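Local structure of TssK (Serratia sp. FS14, 5Y0E) at residues C41-L46 with D290-A295; L191-Q194 with V198-T201; I203-G208 with L304-L309; L245-H250 with F263-Q268. The protein is a trimeric structural component of the type VI secretion system baseplate, where it probably links the baseplate to the membrane-embedded part of the machine. All coordinates share one frame; numbering follows the deposited sequence.

Contact 1 (C41-L46 with D290-A295); sequences CFWGFL and DHDNLA
His291 and Trp43 meet as a T-shaped (edge-to-face) pair, the imidazole edge directed at the face of the indole, with planes at 88° and His291 CD2 3.5 Å from Trp43 NE1. The pair joins the chain leading into strand 44-50 of the β-rich N-terminal half to a type I β turn, Asp290 to Asn293, just ahead of helix 294-309; Asn293 is the N-cap of that helix. The tight part centres on the buried imidazole. With CG anti to the backbone N (chi1 -165°), the ring reaches in between the backbone around Cys41 and the indole. His291 NE2 donates to Trp43 O at 2.8 Å, close to the line of the carbonyl bond but bent at the hydrogen, while ND1 is hydrogen-bonded to Tyr289 OH, so both ring nitrogens are engaged and the ring's rotation is fixed. Cys41 CB lies over the imidazole face, 3.8 Å from its centroid, a CH-pi contact, with SG only oblique to the ring. The looser side belongs to the exposed Asp292. Its carboxylate crosses the indole at about a right angle, yet the two planes lie 16° apart. An Asx turn steadies its backbone, Asp292 N donating to Asp290 OD1. Trp43 NE1 reaches Asp292 OD1 on the syn side at 3.3 Å, while the bond from Trp43 NE1 to Asp292 OD2 is weak at 3.4 Å.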
loop_
_atom_site.group_PDB
_atom_site.type_symbol
_atom_site.label_atom_id
_atom_site.label_comp_id
_atom_site.label_asym_id
_atom_site.label_seq_id
_atom_site.Cartn_x
_atom_site.Cartn_y
_atom_site.Cartn_z
ATOM N N CYS A 41 -12.642 2.734 -10.520
ATOM C CA CYS A 41 -11.718 2.441 -11.614
ATOM C C CYS A 41 -11.818 0.977 -12.006
ATOM O O CYS A 41 -10.816 0.280 -12.141
ATOM C CB CYS A 41 -10.278 2.814 -11.250
ATOM S SG CYS A 41 -10.055 4.502 -10.696
ATOM N N PHE A 42 -13.054 0.524 -12.195
ATOM C CA PHE A 42 -13.374 -0.884 -12.382
ATOM C C PHE A 42 -13.174 -1.376 -13.806
ATOM O O PHE A 42 -13.196 -2.587 -14.022
ATOM C CB PHE A 42 -14.812 -1.136 -11.966
ATOM C CG PHE A 42 -15.805 -0.289 -12.693
ATOM C CD1 PHE A 42 -16.232 -0.625 -13.953
ATOM C CD2 PHE A 42 -16.320 0.836 -12.111
ATOM C CE1 PHE A 42 -17.128 0.142 -14.613
ATOM C CE2 PHE A 42 -17.227 1.607 -12.784
ATOM C CZ PHE A 42 -17.629 1.256 -14.028
ATOM N N TRP A 43 -12.993 -0.479 -14.768
ATOM C CA TRP A 43 -12.806 -0.821 -16.165
ATOM C C TRP A 43 -11.329 -0.870 -16.504
ATOM O O TRP A 43 -10.512 -0.233 -15.851
ATOM C CB TRP A 43 -13.499 0.196 -17.057
ATOM C CG TRP A 43 -12.928 1.550 -16.915
ATOM C CD1 TRP A 43 -11.993 2.133 -17.710
ATOM C CD2 TRP A 43 -13.230 2.495 -15.894
ATOM N NE1 TRP A 43 -11.706 3.384 -17.256
ATOM C CE2 TRP A 43 -12.458 3.636 -16.147
ATOM C CE3 TRP A 43 -14.088 2.490 -14.794
ATOM C CZ2 TRP A 43 -12.517 4.762 -15.345
ATOM C CZ3 TRP A 43 -14.145 3.593 -14.000
ATOM C CH2 TRP A 43 -13.364 4.723 -14.273
ATOM N N GLY A 44 -10.993 -1.633 -17.519
ATOM C CA GLY A 44 -9.652 -1.657 -18.046
ATOM C C GLY A 44 -9.301 -3.050 -18.479
ATOM O O GLY A 44 -10.144 -3.934 -18.501
ATOM N N PHE A 45 -8.036 -3.257 -18.799
ATOM C CA PHE A 45 -7.527 -4.555 -19.211
ATOM C C PHE A 45 -6.872 -5.269 -18.050
ATOM O O PHE A 45 -6.142 -4.667 -17.267
ATOM C CB PHE A 45 -6.502 -4.435 -20.342
ATOM C CG PHE A 45 -7.095 -4.035 -21.625
ATOM C CD1 PHE A 45 -7.675 -4.971 -22.447
ATOM C CD2 PHE A 45 -7.109 -2.721 -22.007
ATOM C CE1 PHE A 45 -8.253 -4.606 -23.615
ATOM C CE2 PHE A 45 -7.687 -2.348 -23.183
ATOM C CZ PHE A 45 -8.263 -3.297 -23.987
ATOM N N LEU A 46 -7.141 -6.561 -17.960
ATOM C CA LEU A 46 -6.312 -7.479 -17.209
ATOM C C LEU A 46 -5.175 -8.003 -18.046
ATOM O O LEU A 46 -4.083 -8.218 -17.540
ATOM C CB LEU A 46 -7.129 -8.668 -16.732
ATOM C CG LEU A 46 -8.065 -8.378 -15.599
ATOM C CD1 LEU A 46 -9.090 -9.443 -15.617
ATOM C CD2 LEU A 46 -7.267 -8.401 -14.326
ATOM N N ASP A 290 -5.008 9.269 -12.884
ATOM C CA ASP A 290 -5.917 9.281 -14.019
ATOM C C ASP A 290 -5.896 7.875 -14.581
ATOM O O ASP A 290 -4.904 7.458 -15.188
ATOM C CB ASP A 290 -5.506 10.315 -15.071
ATOM C CG ASP A 290 -6.521 10.469 -16.184
ATOM O OD1 ASP A 290 -7.342 9.582 -16.402
ATOM O OD2 ASP A 290 -6.492 11.485 -16.879
ATOM N N HIS A 291 -6.990 7.145 -14.378
ATOM C CA HIS A 291 -7.011 5.756 -14.807
ATOM C C HIS A 291 -6.824 5.633 -16.313
ATOM O O HIS A 291 -6.241 4.660 -16.785
ATOM C CB HIS A 291 -8.314 5.091 -14.358
ATOM C CG HIS A 291 -8.287 3.597 -14.433
ATOM N ND1 HIS A 291 -7.401 2.834 -13.712
ATOM C CD2 HIS A 291 -9.024 2.729 -15.161
ATOM C CE1 HIS A 291 -7.593 1.561 -13.990
ATOM N NE2 HIS A 291 -8.573 1.471 -14.865
ATOM N N ASP A 292 -7.285 6.611 -17.080
ATOM C CA ASP A 292 -7.214 6.533 -18.529
ATOM C C ASP A 292 -6.040 7.312 -19.108
ATOM O O ASP A 292 -6.022 7.577 -20.304
ATOM C CB ASP A 292 -8.529 6.996 -19.150
ATOM C CG ASP A 292 -9.689 6.070 -18.810
ATOM O OD1 ASP A 292 -9.721 4.944 -19.332
ATOM O OD2 ASP A 292 -10.568 6.459 -18.018
ATOM N N ASN A 293 -5.053 7.669 -18.292
ATOM C CA ASN A 293 -3.805 8.206 -18.805
ATOM C C ASN A 293 -2.666 7.906 -17.844
ATOM O O ASN A 293 -2.083 8.812 -17.246
ATOM C CB ASN A 293 -3.926 9.708 -19.046
ATOM C CG ASN A 293 -2.800 10.256 -19.909
ATOM O OD1 ASN A 293 -1.739 9.650 -20.065
ATOM N ND2 ASN A 293 -3.040 11.408 -20.479
ATOM N N LEU A 294 -2.333 6.630 -17.714
ATOM C CA LEU A 294 -1.408 6.221 -16.677
ATOM C C LEU A 294 0.010 6.641 -16.982
ATOM O O LEU A 294 0.755 6.965 -16.057
ATOM C CB LEU A 294 -1.495 4.712 -16.462
ATOM C CG LEU A 294 -2.809 4.246 -15.810
ATOM C CD1 LEU A 294 -2.926 2.741 -15.796
ATOM C CD2 LEU A 294 -2.968 4.780 -14.416
ATOM N N ALA A 295 0.391 6.663 -18.262
ATOM C CA ALA A 295 1.723 7.131 -18.636
ATOM C C ALA A 295 1.966 8.565 -18.184
ATOM O O ALA A 295 3.035 8.889 -17.660
ATOM C CB ALA A 295 1.915 7.012 -20.138
#

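Contact 2 (L191-Q194 with V198-T201); sequences LNCQ and VLKT
Cys193 and Leu199 meet where a 3-10 turn runs into the first turn of helix 197-222, their CA atoms 5.6 Å apart. In the first shell, Leu199 CB rests against Cys193 O at 3.7 Å, and its CD1 reaches Cys193 SG at 4.1 Å, an apolar touch. Alongside, the aliphatic part of Lys200 lies over the same backbone, with CG 3.8 Å from Cys193 O. Gln194 and Lys200 then cross at about a right angle. The CA-CB bond of Gln194 leads away from the helix, but its chain bends at chi2 (-76°) and carries the amide back, bringing OE1 to 3.3 Å from Lys200 CE; this is contact with a methylene group rather than a bond to the ammonium. One shell out, Pro259 and Leu262 of helix 259-273 pack on Cys193, and Pro259 also touches Leu199, which places the apolar side of the contact in the protein interior, whereas Lys200 is exposed. The helix start is held by Asn196 OD1, which accepts from Leu199 N. On the other segment Asn192 forms an Asx turn and is tied to Asp255 O and Leu257 N. Asn192 OD1 accepts from Gln194 N at 3.2 Å from above the carbonyl plane, 85° out of it.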
loop_
_atom_site.group_PDB
_atom_site.type_symbol
_atom_site.label_atom_id
_atom_site.label_comp_id
_atom_site.label_asym_id
_atom_site.label_seq_id
_atom_site.Cartn_x
_atom_site.Cartn_y
_atom_site.Cartn_z
ATOM N N LEU A 191 -6.237 -3.098 -15.267
ATOM C CA LEU A 191 -6.729 -3.580 -13.989
ATOM C C LEU A 191 -5.673 -4.317 -13.199
ATOM O O LEU A 191 -5.807 -4.432 -11.990
ATOM C CB LEU A 191 -7.949 -4.482 -14.175
ATOM C CG LEU A 191 -9.159 -3.647 -14.544
ATOM C CD1 LEU A 191 -10.358 -4.498 -14.786
ATOM C CD2 LEU A 191 -9.443 -2.626 -13.488
ATOM N N ASN A 192 -4.618 -4.788 -13.835
ATOM C CA ASN A 192 -3.515 -5.398 -13.124
ATOM C C ASN A 192 -2.217 -4.810 -13.644
ATOM O O ASN A 192 -1.927 -4.899 -14.833
ATOM C CB ASN A 192 -3.540 -6.904 -13.305
ATOM C CG ASN A 192 -2.481 -7.598 -12.507
ATOM O OD1 ASN A 192 -1.896 -7.029 -11.621
ATOM N ND2 ASN A 192 -2.222 -8.831 -12.837
ATOM N N CYS A 193 -1.426 -4.240 -12.748
ATOM C CA CYS A 193 -0.121 -3.746 -13.135
ATOM C C CYS A 193 0.686 -4.804 -13.853
ATOM O O CYS A 193 1.476 -4.488 -14.742
ATOM C CB CYS A 193 0.647 -3.247 -11.909
ATOM S SG CYS A 193 0.065 -1.691 -11.240
ATOM N N GLN A 194 0.497 -6.062 -13.506
ATOM C CA GLN A 194 1.306 -7.089 -14.133
ATOM C C GLN A 194 0.871 -7.410 -15.549
ATOM O O GLN A 194 1.563 -8.162 -16.226
ATOM C CB GLN A 194 1.289 -8.335 -13.271
ATOM C CG GLN A 194 1.867 -8.102 -11.895
ATOM C CD GLN A 194 3.378 -8.012 -11.904
ATOM O OE1 GLN A 194 4.043 -8.812 -12.539
ATOM N NE2 GLN A 194 3.924 -7.042 -11.189
ATOM N N VAL A 198 5.048 -1.717 -19.222
ATOM C CA VAL A 198 5.601 -0.455 -18.776
ATOM C C VAL A 198 5.425 -0.302 -17.277
ATOM O O VAL A 198 6.364 0.041 -16.558
ATOM C CB VAL A 198 4.968 0.717 -19.544
ATOM C CG1 VAL A 198 5.552 2.023 -19.058
ATOM C CG2 VAL A 198 5.212 0.559 -21.014
ATOM N N LEU A 199 4.219 -0.561 -16.780
ATOM C CA LEU A 199 4.017 -0.595 -15.339
ATOM C C LEU A 199 4.998 -1.538 -14.656
ATOM O O LEU A 199 5.574 -1.198 -13.624
ATOM C CB LEU A 199 2.574 -0.982 -15.016
ATOM C CG LEU A 199 1.499 -0.001 -15.485
ATOM C CD1 LEU A 199 0.132 -0.488 -15.119
ATOM C CD2 LEU A 199 1.713 1.379 -14.944
ATOM N N LYS A 200 5.234 -2.711 -15.226
ATOM C CA LYS A 200 6.121 -3.643 -14.543
ATOM C C LYS A 200 7.513 -3.063 -14.390
ATOM O O LYS A 200 8.160 -3.258 -13.363
ATOM C CB LYS A 200 6.198 -4.983 -15.272
ATOM C CG LYS A 200 4.968 -5.853 -15.165
ATOM C CD LYS A 200 5.258 -7.252 -15.648
ATOM C CE LYS A 200 6.287 -7.956 -14.776
ATOM N NZ LYS A 200 6.615 -9.333 -15.241
ATOM N N THR A 201 7.999 -2.354 -15.397
ATOM C CA THR A 201 9.347 -1.836 -15.279
ATOM C C THR A 201 9.416 -0.614 -14.364
ATOM O O THR A 201 10.436 -0.398 -13.731
ATOM C CB THR A 201 9.917 -1.539 -16.669
ATOM O OG1 THR A 201 8.980 -0.780 -17.406
ATOM C CG2 THR A 201 10.153 -2.828 -17.425
#

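Contact 3 (I203-G208 with L304-L309); sequences INDLQG and LLRQGL
Leu206 CG stands anti to the backbone N (chi1 177°), a setting that carries the isobutyl end toward the neighbouring helix although its CA-CB bond does not point at that helix; only the end of the chain comes nearer. CD1 of Leu206 thereby comes to 4.3 Å from Leu309 CD1, whose CA-CB bond does point at the partner. Arg306 reaches over by another route: its chain is straight at chi2 and bends at chi3 (124°), which turns the guanidinium toward Asp205. The resulting salt bridge is long, the exposed Arg306 placing NH2 4.0 Å from Asp205 OD2. The oxygen lies near the guanidinium plane at its edge, but the carboxylate and guanidinium planes are 65° apart, so the two groups are not paired in parallel, and the attraction is probably mainly electrostatic. These are side-by-side helices of the central helical bundle, 197-222 and the last two turns of 294-309, whose closest CA pair, Leu206 and Leu305, is 8.3 Å apart. The modest 148 Å² buried between them fits that spacing. Helix 259-273 fills in beneath: Trp266 packs on Leu206, while Phe269 and Ala270 pack on Leu305. Farther along helix 197-222, Leu209 and Leu210 touch Leu309.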
loop_
_atom_site.group_PDB
_atom_site.type_symbol
_atom_site.label_atom_id
_atom_site.label_comp_id
_atom_site.label_asym_id
_atom_site.label_seq_id
_atom_site.Cartn_x
_atom_site.Cartn_y
_atom_site.Cartn_z
ATOM N N ILE A 203 7.899 -0.578 -11.557
ATOM C CA ILE A 203 8.119 -1.253 -10.291
ATOM C C ILE A 203 9.546 -1.756 -10.207
ATOM O O ILE A 203 10.244 -1.547 -9.215
ATOM C CB ILE A 203 7.116 -2.400 -10.114
ATOM C CG1 ILE A 203 5.697 -1.865 -10.063
ATOM C CG2 ILE A 203 7.426 -3.196 -8.876
ATOM C CD1 ILE A 203 4.672 -2.994 -10.034
ATOM N N ASN A 204 10.002 -2.416 -11.254
ATOM C CA ASN A 204 11.309 -3.027 -11.189
ATOM C C ASN A 204 12.401 -1.974 -11.104
ATOM O O ASN A 204 13.372 -2.137 -10.362
ATOM C CB ASN A 204 11.484 -3.953 -12.384
ATOM C CG ASN A 204 12.784 -4.668 -12.369
ATOM O OD1 ASN A 204 13.116 -5.402 -11.443
ATOM N ND2 ASN A 204 13.546 -4.456 -13.402
ATOM N N ASP A 205 12.238 -0.867 -11.815
ATOM C CA ASP A 205 13.201 0.218 -11.708
ATOM C C ASP A 205 13.218 0.820 -10.315
ATOM O O ASP A 205 14.283 1.028 -9.735
ATOM C CB ASP A 205 12.892 1.293 -12.735
ATOM C CG ASP A 205 13.256 0.880 -14.120
ATOM O OD1 ASP A 205 14.097 -0.015 -14.278
ATOM O OD2 ASP A 205 12.693 1.449 -15.052
ATOM N N LEU A 206 12.050 1.135 -9.772
ATOM C CA LEU A 206 12.030 1.771 -8.465
ATOM C C LEU A 206 12.653 0.874 -7.402
ATOM O O LEU A 206 13.341 1.352 -6.495
ATOM C CB LEU A 206 10.609 2.150 -8.096
ATOM C CG LEU A 206 10.501 2.743 -6.709
ATOM C CD1 LEU A 206 11.310 4.016 -6.655
ATOM C CD2 LEU A 206 9.071 3.007 -6.348
ATOM N N GLN A 207 12.458 -0.436 -7.520
ATOM C CA GLN A 207 13.038 -1.331 -6.539
ATOM C C GLN A 207 14.553 -1.291 -6.608
ATOM O O GLN A 207 15.222 -1.221 -5.578
ATOM C CB GLN A 207 12.490 -2.744 -6.734
ATOM C CG GLN A 207 13.120 -3.790 -5.823
ATOM C CD GLN A 207 12.414 -5.149 -5.839
ATOM O OE1 GLN A 207 11.783 -5.540 -4.869
ATOM N NE2 GLN A 207 12.534 -5.864 -6.933
ATOM N N GLY A 208 15.116 -1.292 -7.806
ATOM C CA GLY A 208 16.557 -1.284 -7.918
ATOM C C GLY A 208 17.166 0.007 -7.426
ATOM O O GLY A 208 18.231 0.014 -6.818
ATOM N N LEU A 304 9.503 12.720 -10.060
ATOM C CA LEU A 304 9.724 13.171 -8.698
ATOM C C LEU A 304 10.551 12.177 -7.894
ATOM O O LEU A 304 11.409 12.570 -7.104
ATOM C CB LEU A 304 8.387 13.419 -8.019
ATOM C CG LEU A 304 7.535 14.527 -8.649
ATOM C CD1 LEU A 304 6.159 14.442 -8.075
ATOM C CD2 LEU A 304 8.107 15.917 -8.393
ATOM N N LEU A 305 10.309 10.886 -8.071
ATOM C CA LEU A 305 11.029 9.931 -7.250
ATOM C C LEU A 305 12.468 9.829 -7.693
ATOM O O LEU A 305 13.369 9.724 -6.858
ATOM C CB LEU A 305 10.344 8.583 -7.300
ATOM C CG LEU A 305 8.930 8.650 -6.744
ATOM C CD1 LEU A 305 8.141 7.388 -7.073
ATOM C CD2 LEU A 305 8.997 8.885 -5.248
ATOM N N ARG A 306 12.714 9.898 -8.999
ATOM C CA ARG A 306 14.095 9.884 -9.456
ATOM C C ARG A 306 14.834 11.138 -9.012
ATOM O O ARG A 306 15.998 11.061 -8.610
ATOM C CB ARG A 306 14.147 9.698 -10.967
ATOM C CG ARG A 306 13.590 8.336 -11.400
ATOM C CD ARG A 306 13.576 8.116 -12.892
ATOM N NE ARG A 306 14.315 6.908 -13.237
ATOM C CZ ARG A 306 13.789 5.827 -13.805
ATOM N NH1 ARG A 306 12.501 5.786 -14.119
ATOM N NH2 ARG A 306 14.567 4.786 -14.071
ATOM N N GLN A 307 14.177 12.293 -9.026
ATOM C CA GLN A 307 14.855 13.488 -8.562
ATOM C C GLN A 307 15.231 13.365 -7.103
ATOM O O GLN A 307 16.321 13.778 -6.702
ATOM C CB GLN A 307 13.988 14.718 -8.779
ATOM C CG GLN A 307 13.816 15.026 -10.231
ATOM C CD GLN A 307 12.843 16.159 -10.484
ATOM O OE1 GLN A 307 12.361 16.819 -9.552
ATOM N NE2 GLN A 307 12.564 16.408 -11.761
ATOM N N GLY A 308 14.336 12.810 -6.288
ATOM C CA GLY A 308 14.599 12.730 -4.872
ATOM C C GLY A 308 15.633 11.703 -4.503
ATOM O O GLY A 308 16.253 11.820 -3.450
ATOM N N LEU A 309 15.847 10.709 -5.355
ATOM C CA LEU A 309 16.725 9.602 -5.039
ATOM C C LEU A 309 18.012 9.574 -5.842
ATOM O O LEU A 309 18.938 8.877 -5.452
ATOM C CB LEU A 309 15.976 8.282 -5.248
ATOM C CG LEU A 309 14.728 8.144 -4.376
ATOM C CD1 LEU A 309 13.789 7.020 -4.792
ATOM C CD2 LEU A 309 15.151 7.987 -2.937
#

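Contact 4 (L245-H250 with F263-Q268); sequences LGQVSH and FADWLQ
Gln247 lays its side-chain amide over the carboxylate of Asp265, the two planes 27° apart and stacked. Its torsions explain the reach: CG is anti to the backbone N (chi1 -158°) and the chain stays extended beyond CG, spanning the gap between the helices. The amide oxygen ends against a methylene, Gln247 OE1 lying 3.1 Å from Asp265 CB. Gln247 NE2 is 3.5 Å from Asp265 OD2, but the angle is poor and the pair is not hydrogen-bonded. Water does the bridging instead. Gln247 NE2 donates at 2.9 Å to a water that in turn donates to Asp265 O; a second water donates to Gln247 OE1 at 3.0 Å and accepts from Trp266 NE1 at 3.2 Å. Both ends of the amide are thereby gripped, consistent with this orientation and likely to hold it. The elements joined are helices 229-253 and 259-273, a nearly antiparallel helical hairpin whose segment axes approach to 11.6 Å at 159°, wide enough for these two waters. Trp266 has CG anti to its carbonyl carbon, which swings the indole toward the partner helix; Gln247 OE1 sits at the ring edge, near its plane. Val248 CG2 meets Trp266 CZ2 obliquely at 4.4 Å. The hairpin also faces neighbouring subunits: His250 NE2 bonds Glu260 OE2 of the second subunit, and Gln247 NE2 is weakly bonded to Gln268 OE1 of that same subunit.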
loop_
_atom_site.group_PDB
_atom_site.type_symbol
_atom_site.label_atom_id
_atom_site.label_comp_id
_atom_site.label_asym_id
_atom_site.label_seq_id
_atom_site.Cartn_x
_atom_site.Cartn_y
_atom_site.Cartn_z
ATOM N N LEU A 245 11.368 -0.115 0.527
ATOM C CA LEU A 245 11.924 -1.417 0.187
ATOM C C LEU A 245 10.884 -2.519 0.363
ATOM O O LEU A 245 10.737 -3.405 -0.491
ATOM C CB LEU A 245 13.130 -1.702 1.063
ATOM C CG LEU A 245 14.497 -1.300 0.540
ATOM C CD1 LEU A 245 15.558 -1.814 1.490
ATOM C CD2 LEU A 245 14.703 -1.859 -0.838
ATOM N N GLY A 246 10.130 -2.453 1.445
ATOM C CA GLY A 246 9.144 -3.461 1.708
ATOM C C GLY A 246 7.925 -3.258 0.865
ATOM O O GLY A 246 7.371 -4.207 0.332
ATOM N N GLN A 247 7.516 -2.006 0.734
ATOM C CA GLN A 247 6.338 -1.675 -0.049
ATOM C C GLN A 247 6.494 -2.117 -1.488
ATOM O O GLN A 247 5.571 -2.694 -2.062
ATOM C CB GLN A 247 6.071 -0.177 0.013
ATOM C CG GLN A 247 4.669 0.214 -0.301
ATOM C CD GLN A 247 4.497 1.699 -0.516
ATOM O OE1 GLN A 247 4.785 2.191 -1.584
ATOM N NE2 GLN A 247 4.015 2.414 0.481
ATOM N N VAL A 248 7.657 -1.862 -2.079
ATOM C CA VAL A 248 7.824 -2.139 -3.493
ATOM C C VAL A 248 8.086 -3.614 -3.701
ATOM O O VAL A 248 7.636 -4.191 -4.690
ATOM C CB VAL A 248 8.930 -1.250 -4.109
ATOM C CG1 VAL A 248 10.306 -1.777 -3.854
ATOM C CG2 VAL A 248 8.740 -1.101 -5.587
ATOM N N SER A 249 8.765 -4.255 -2.754
ATOM C CA SER A 249 8.909 -5.704 -2.794
ATOM C C SER A 249 7.556 -6.393 -2.857
ATOM O O SER A 249 7.345 -7.305 -3.651
ATOM C CB SER A 249 9.660 -6.182 -1.566
ATOM O OG SER A 249 10.045 -7.508 -1.752
ATOM N N HIS A 250 6.636 -5.979 -2.008
ATOM C CA HIS A 250 5.305 -6.543 -2.070
ATOM C C HIS A 250 4.686 -6.311 -3.439
ATOM O O HIS A 250 4.128 -7.227 -4.043
ATOM C CB HIS A 250 4.439 -5.938 -0.973
ATOM C CG HIS A 250 3.146 -6.651 -0.775
ATOM N ND1 HIS A 250 3.066 -7.890 -0.180
ATOM C CD2 HIS A 250 1.885 -6.311 -1.111
ATOM C CE1 HIS A 250 1.807 -8.271 -0.143
ATOM N NE2 HIS A 250 1.070 -7.334 -0.710
ATOM N N PHE A 263 -0.322 3.781 -7.221
ATOM C CA PHE A 263 -0.117 5.202 -7.383
ATOM C C PHE A 263 -0.226 5.910 -6.048
ATOM O O PHE A 263 0.618 6.742 -5.701
ATOM C CB PHE A 263 -1.134 5.738 -8.379
ATOM C CG PHE A 263 -0.943 7.161 -8.731
ATOM C CD1 PHE A 263 -1.451 8.162 -7.926
ATOM C CD2 PHE A 263 -0.278 7.512 -9.895
ATOM C CE1 PHE A 263 -1.277 9.492 -8.256
ATOM C CE2 PHE A 263 -0.112 8.838 -10.236
ATOM C CZ PHE A 263 -0.607 9.822 -9.418
ATOM N N ALA A 264 -1.270 5.590 -5.288
ATOM C CA ALA A 264 -1.475 6.234 -4.002
ATOM C C ALA A 264 -0.278 6.046 -3.083
ATOM O O ALA A 264 0.080 6.948 -2.330
ATOM C CB ALA A 264 -2.736 5.688 -3.358
ATOM N N ASP A 265 0.360 4.891 -3.131
ATOM C CA ASP A 265 1.547 4.723 -2.317
ATOM C C ASP A 265 2.689 5.600 -2.820
ATOM O O ASP A 265 3.392 6.222 -2.031
ATOM C CB ASP A 265 1.964 3.252 -2.287
ATOM C CG ASP A 265 1.118 2.406 -1.359
ATOM O OD1 ASP A 265 0.273 2.925 -0.611
ATOM O OD2 ASP A 265 1.310 1.187 -1.361
ATOM N N TRP A 266 2.890 5.654 -4.129
ATOM C CA TRP A 266 4.034 6.359 -4.670
ATOM C C TRP A 266 3.866 7.872 -4.552
ATOM O O TRP A 266 4.839 8.588 -4.332
ATOM C CB TRP A 266 4.247 5.915 -6.115
ATOM C CG TRP A 266 4.800 4.543 -6.204
ATOM C CD1 TRP A 266 4.968 3.685 -5.192
ATOM C CD2 TRP A 266 5.292 3.884 -7.368
ATOM N NE1 TRP A 266 5.529 2.535 -5.635
ATOM C CE2 TRP A 266 5.738 2.632 -6.973
ATOM C CE3 TRP A 266 5.420 4.242 -8.696
ATOM C CZ2 TRP A 266 6.297 1.729 -7.855
ATOM C CZ3 TRP A 266 5.955 3.328 -9.576
ATOM C CH2 TRP A 266 6.390 2.095 -9.153
ATOM N N LEU A 267 2.640 8.361 -4.645
ATOM C CA LEU A 267 2.401 9.777 -4.454
ATOM C C LEU A 267 2.797 10.221 -3.059
ATOM O O LEU A 267 3.439 11.258 -2.886
ATOM C CB LEU A 267 0.941 10.079 -4.709
ATOM C CG LEU A 267 0.465 11.489 -4.439
ATOM C CD1 LEU A 267 1.209 12.479 -5.321
ATOM C CD2 LEU A 267 -1.006 11.548 -4.706
ATOM N N GLN A 268 2.428 9.438 -2.050
ATOM C CA GLN A 268 2.811 9.766 -0.689
ATOM C C GLN A 268 4.314 9.703 -0.526
ATOM O O GLN A 268 4.911 10.580 0.095
ATOM C CB GLN A 268 2.126 8.821 0.288
ATOM C CG GLN A 268 0.641 9.033 0.450
ATOM C CD GLN A 268 -0.029 7.875 1.187
ATOM O OE1 GLN A 268 0.123 7.713 2.382
ATOM N NE2 GLN A 268 -0.751 7.066 0.460
HETATM O O HOH W 1 3.990 5.314 0.919
HETATM O O HOH W 2 4.997 0.069 -3.702
#

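Contact 4 is the one with no exposed residue among those that touch, while contacts 1, 2 and 3 each run from a buried side to an exposed residue. Helix 197-222 serves contacts 2 and 3, and helix 294-309 serves contacts 1 and 3. Contacts 3 and 4 meet where Leu206 CD2 packs on Trp266 CZ2 at 3.4 Å, joining helix 197-222 to helix 259-273. Contacts 1 and 2 meet through Leu191, which packs on the backbone of Cys41, Phe42 and Trp43. Chemistry follows place: aromatic and direct polar bonds at the junction with the β-rich half, apolar and methylene contacts in contact 2, a long salt bridge in contact 3, and water bridges in contact 4.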